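Local coordinates for conserved hypothetical protein (PDB 2F06) that is of unknown function but pairs two ACT domains, binds histidine, and is probably related to the small regulatory subunit of acetohydroxyacid synthase, at residues K7-F12 and K60-N65; I11-K16 and T21-V26. All coordinates share one frame; numbering follows the deposited sequence.

Contact 1: K7-F12 and K60-N65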
# COMPACT_ATOMS: atom_id res chain seq x y z
N LYS A 7 -17.97 -12.44 1.38
CA LYS A 7 -17.79 -11.12 1.92
C LYS A 7 -16.47 -11.10 2.69
O LYS A 7 -16.23 -11.92 3.60
CB LYS A 7 -18.98 -10.76 2.82
CG LYS A 7 -20.33 -10.62 2.06
CD LYS A 7 -21.46 -10.31 3.05
CE LYS A 7 -22.32 -9.13 2.55
NZ LYS A 7 -23.71 -9.25 3.03
N GLN A 8 -15.59 -10.20 2.27
CA GLN A 8 -14.41 -9.91 3.01
C GLN A 8 -14.56 -8.58 3.75
O GLN A 8 -15.00 -7.58 3.19
CB GLN A 8 -13.24 -9.84 2.07
CG GLN A 8 -11.94 -9.44 2.71
CD GLN A 8 -10.92 -9.04 1.66
OE1 GLN A 8 -10.91 -7.90 1.18
NE2 GLN A 8 -10.08 -9.97 1.28
N LEU A 9 -14.21 -8.55 5.01
CA LEU A 9 -14.16 -7.26 5.70
C LEU A 9 -12.82 -6.57 5.44
O LEU A 9 -11.74 -7.17 5.53
CB LEU A 9 -14.34 -7.42 7.22
CG LEU A 9 -15.63 -8.03 7.78
CD1 LEU A 9 -15.72 -7.77 9.25
CD2 LEU A 9 -16.83 -7.44 7.17
N SER A 10 -12.92 -5.28 5.15
CA SER A 10 -11.77 -4.41 5.15
C SER A 10 -11.93 -3.40 6.25
O SER A 10 -12.81 -2.56 6.16
CB SER A 10 -11.62 -3.71 3.80
OG SER A 10 -11.11 -4.68 2.89
N ILE A 11 -11.00 -3.42 7.20
CA ILE A 11 -11.09 -2.62 8.37
C ILE A 11 -9.89 -1.65 8.49
O ILE A 11 -8.70 -2.09 8.53
CB ILE A 11 -11.22 -3.50 9.63
CG1 ILE A 11 -12.31 -4.55 9.50
CG2 ILE A 11 -11.50 -2.62 10.87
CD1 ILE A 11 -12.01 -5.82 10.26
N PHE A 12 -10.22 -0.35 8.59
CA PHE A 12 -9.22 0.74 8.67
C PHE A 12 -8.68 0.80 10.11
O PHE A 12 -9.44 1.00 11.04
CB PHE A 12 -9.83 2.05 8.22
CG PHE A 12 -8.90 3.29 8.34
CD1 PHE A 12 -7.73 3.40 7.55
CD2 PHE A 12 -9.24 4.35 9.22
CE1 PHE A 12 -6.91 4.56 7.63
CE2 PHE A 12 -8.46 5.49 9.33
CZ PHE A 12 -7.27 5.59 8.52
N LYS A 60 -21.59 -5.24 11.78
CA LYS A 60 -22.40 -4.34 12.62
C LYS A 60 -21.74 -4.08 14.00
O LYS A 60 -21.83 -2.95 14.52
CB LYS A 60 -23.82 -4.89 12.72
CG LYS A 60 -24.70 -4.23 13.74
CD LYS A 60 -25.99 -5.05 13.96
CE LYS A 60 -26.65 -4.68 15.28
NZ LYS A 60 -26.71 -3.18 15.30
N ALA A 61 -21.08 -5.10 14.57
CA ALA A 61 -20.30 -4.96 15.80
C ALA A 61 -19.16 -3.91 15.67
O ALA A 61 -18.97 -2.99 16.51
CB ALA A 61 -19.73 -6.33 16.22
N LEU A 62 -18.41 -4.03 14.58
CA LEU A 62 -17.38 -3.07 14.26
C LEU A 62 -17.89 -1.64 14.08
O LEU A 62 -17.32 -0.75 14.67
CB LEU A 62 -16.56 -3.57 13.05
CG LEU A 62 -15.75 -4.78 13.50
CD1 LEU A 62 -15.26 -5.65 12.26
CD2 LEU A 62 -14.58 -4.29 14.34
N LYS A 63 -18.94 -1.42 13.27
CA LYS A 63 -19.59 -0.08 13.14
C LYS A 63 -20.06 0.49 14.49
O LYS A 63 -19.95 1.69 14.75
CB LYS A 63 -20.83 -0.11 12.23
CG LYS A 63 -20.57 -0.48 10.77
CD LYS A 63 -19.89 0.68 10.00
CE LYS A 63 -20.82 1.88 9.88
NZ LYS A 63 -20.16 2.80 8.93
N ASP A 64 -20.64 -0.39 15.31
CA ASP A 64 -21.10 -0.07 16.66
C ASP A 64 -19.95 0.41 17.55
O ASP A 64 -20.16 1.24 18.43
CB ASP A 64 -21.69 -1.31 17.34
CG ASP A 64 -23.12 -1.61 16.93
OD1 ASP A 64 -23.72 -0.80 16.19
OD2 ASP A 64 -23.63 -2.69 17.34
N ASN A 65 -18.77 -0.20 17.37
CA ASN A 65 -17.56 0.19 18.09
C ASN A 65 -16.74 1.27 17.37
O ASN A 65 -15.58 1.50 17.74
CB ASN A 65 -16.72 -1.04 18.36
CG ASN A 65 -17.29 -1.88 19.49
OD1 ASN A 65 -16.93 -1.71 20.67
ND2 ASN A 65 -18.23 -2.74 19.15
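Leu62, on the last full turn of helix 55-64, drops its CD1 methyl onto the strand between Leu9 and Ile11, and that one methyl carries the contact. It lies 3.7 Å from Leu9 CD1 and 3.8 Å from Ile11 CD1; both strand residues meet it with a terminal CD1 methyl. Leu9 meets the helix leucine on a slant, whereas Ile11 runs across it at about a right angle. In Leu62, CG stands anti to the carbonyl carbon (chi1 -69°), and CD1 is the branch sent to the strand. All three residues are buried, and no hydrogen bond joins the segments.

At the helix end, Asn65, the first residue past the helical backbone, folds its amide back: ND2 gives Ala61 O an almost straight bond of 2.8 Å (N-H...O 178°), while Asn65 N reaches the same oxygen from the opposite face of its plane. The carbonyl is thus gripped twice.

Leu9 and Ile11 face the helix, while Gln8, Ser10 and Phe12 pack against a second subunit; helices on one face of an antiparallel sheet are what the βαββαβ ACT fold gives.

Contact 2: I11-K16 and T21-V26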
# COMPACT_ATOMS: atom_id res chain seq x y z
N ILE A 11 -11.00 -3.42 7.20
CA ILE A 11 -11.09 -2.62 8.37
C ILE A 11 -9.89 -1.65 8.49
O ILE A 11 -8.70 -2.09 8.53
CB ILE A 11 -11.22 -3.50 9.63
CG1 ILE A 11 -12.31 -4.55 9.50
CG2 ILE A 11 -11.50 -2.62 10.87
CD1 ILE A 11 -12.01 -5.82 10.26
N PHE A 12 -10.22 -0.35 8.59
CA PHE A 12 -9.22 0.74 8.67
C PHE A 12 -8.68 0.80 10.11
O PHE A 12 -9.44 1.00 11.04
CB PHE A 12 -9.83 2.05 8.22
CG PHE A 12 -8.90 3.29 8.34
CD1 PHE A 12 -7.73 3.40 7.55
CD2 PHE A 12 -9.24 4.35 9.22
CE1 PHE A 12 -6.91 4.56 7.63
CE2 PHE A 12 -8.46 5.49 9.33
CZ PHE A 12 -7.27 5.59 8.52
N LEU A 13 -7.39 0.51 10.28
CA LEU A 13 -6.76 0.44 11.61
C LEU A 13 -5.97 1.73 11.65
O LEU A 13 -4.94 1.88 10.94
CB LEU A 13 -5.79 -0.75 11.73
CG LEU A 13 -6.09 -2.20 11.29
CD1 LEU A 13 -4.79 -3.09 11.07
CD2 LEU A 13 -7.12 -2.88 12.17
N GLU A 14 -6.44 2.67 12.45
CA GLU A 14 -5.72 3.92 12.63
C GLU A 14 -4.52 3.76 13.60
O GLU A 14 -4.24 2.67 14.03
CB GLU A 14 -6.71 4.96 13.11
CG GLU A 14 -7.43 4.62 14.34
CD GLU A 14 -7.54 5.83 15.23
OE1 GLU A 14 -6.47 6.36 15.62
OE2 GLU A 14 -8.69 6.24 15.58
N ASN A 15 -3.76 4.82 13.90
CA ASN A 15 -2.77 4.68 15.02
C ASN A 15 -1.65 3.63 14.62
O ASN A 15 -1.02 3.84 13.59
CB ASN A 15 -3.61 4.47 16.33
CG ASN A 15 -2.89 3.74 17.45
OD1 ASN A 15 -3.38 2.72 17.93
ND2 ASN A 15 -1.79 4.30 17.93
N LYS A 16 -1.42 2.53 15.36
CA LYS A 16 -0.53 1.36 14.94
C LYS A 16 -0.33 0.28 16.05
O LYS A 16 0.42 -0.68 15.83
CB LYS A 16 0.88 1.81 14.49
CG LYS A 16 1.11 2.03 12.97
CD LYS A 16 1.70 0.80 12.21
CE LYS A 16 1.30 0.83 10.69
NZ LYS A 16 1.94 -0.19 9.79
N THR A 21 -5.54 -4.85 18.25
CA THR A 21 -5.93 -5.67 19.38
C THR A 21 -7.41 -5.46 19.75
O THR A 21 -8.17 -6.44 19.85
CB THR A 21 -5.02 -5.42 20.59
OG1 THR A 21 -3.70 -5.67 20.16
CG2 THR A 21 -5.36 -6.35 21.74
N GLU A 22 -7.81 -4.21 19.88
CA GLU A 22 -9.23 -3.89 20.05
C GLU A 22 -10.12 -4.49 18.98
O GLU A 22 -11.19 -4.93 19.34
CB GLU A 22 -9.47 -2.40 20.08
CG GLU A 22 -8.41 -1.62 20.75
CD GLU A 22 -8.65 -0.13 20.61
OE1 GLU A 22 -9.67 0.24 19.95
OE2 GLU A 22 -7.81 0.65 21.17
N VAL A 23 -9.73 -4.52 17.70
CA VAL A 23 -10.58 -5.11 16.65
C VAL A 23 -10.73 -6.59 16.89
O VAL A 23 -11.81 -7.20 16.71
CB VAL A 23 -9.96 -4.98 15.17
CG1 VAL A 23 -10.62 -5.99 14.20
CG2 VAL A 23 -10.10 -3.63 14.66
N THR A 24 -9.64 -7.23 17.24
CA THR A 24 -9.75 -8.69 17.46
C THR A 24 -10.53 -8.98 18.74
O THR A 24 -11.19 -10.03 18.83
CB THR A 24 -8.38 -9.40 17.52
OG1 THR A 24 -7.54 -8.75 18.49
CG2 THR A 24 -7.72 -9.41 16.06
N GLU A 25 -10.45 -8.06 19.69
CA GLU A 25 -11.32 -8.09 20.90
C GLU A 25 -12.83 -7.91 20.65
O GLU A 25 -13.63 -8.66 21.19
CB GLU A 25 -10.79 -7.12 21.94
CG GLU A 25 -9.44 -7.60 22.55
CD GLU A 25 -8.84 -6.71 23.65
OE1 GLU A 25 -9.29 -5.53 23.83
OE2 GLU A 25 -7.93 -7.22 24.37
N VAL A 26 -13.25 -6.88 19.92
CA VAL A 26 -14.61 -6.81 19.33
C VAL A 26 -15.12 -8.12 18.71
O VAL A 26 -16.21 -8.58 19.04
CB VAL A 26 -14.79 -5.68 18.27
CG1 VAL A 26 -16.26 -5.65 17.78
CG2 VAL A 26 -14.46 -4.34 18.90
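Val23 turns both of its methyls to the strand, one for each of two partners on segment 11-16. CG1, anti to the backbone N (chi1 161°), points at the end of Ile11, where CD1 lies 4.2 Å away; these two side chains reach for each other tip to tip. CG2 takes the other direction and meets Leu13 CD2 at 4.0 Å, with the leucine running across the valine at about a right angle. The CG2 branch of Ile11 also comes to 4.2 Å from Val23 CG2, so the isoleucine touches the valine with both branches. Leu13 gets there by the bend of its side chain: CG lies anti to the carbonyl carbon (chi1 -47°), and CD2 is carried over to the helix. The three residues are buried and the contact is wholly apolar.

Within the helix, Thr21 O accepts Glu25 N in the ordinary helical pattern at 2.8 Å and, in addition, the hydroxyl of Thr24, whose OG1 is also 2.8 Å away and tilted 21° from the carbonyl plane. This turns the threonine's polar group back onto its own helix.

Glu14 makes a salt bridge with Arg19 and Lys16 one with Glu101 of the third subunit, where Leu90 and Ala87 also receive Thr21 and Thr24.

Helix 19-29 lies over the end of strand 5-13, with Leu48 of the antiparallel neighbour 46-52 touching Ile11, Leu13 and Val23 alike. Ile39 of strand 34-41 backs Leu13, Phe67 borders Val23, and Val26 leads across to helix 55-64 through Ala61 and Leu62.

In the fold
Contacts 1 and 2 put two helices on the same face of strand 5-13; the centres of the two contacts are about 10 Å apart. Ile11 is shared by both: its side chain touches Leu62 in contact 1 and Val23 in contact 2. The helices pack side by side over the strand through Val26, whose CG1 lies 3.8 Å from Asn65 ND2 and 3.9 Å from Ala61 CB. Neither contact forms the histidine pocket, whose residues include Pro80 to Leu86, Ser105 and Ala112; the side chains of Ile11 and Val23 are about 12 and 10 Å from a bound histidine. From the strand's other face, Phe12 meets Phe12 of the second subunit.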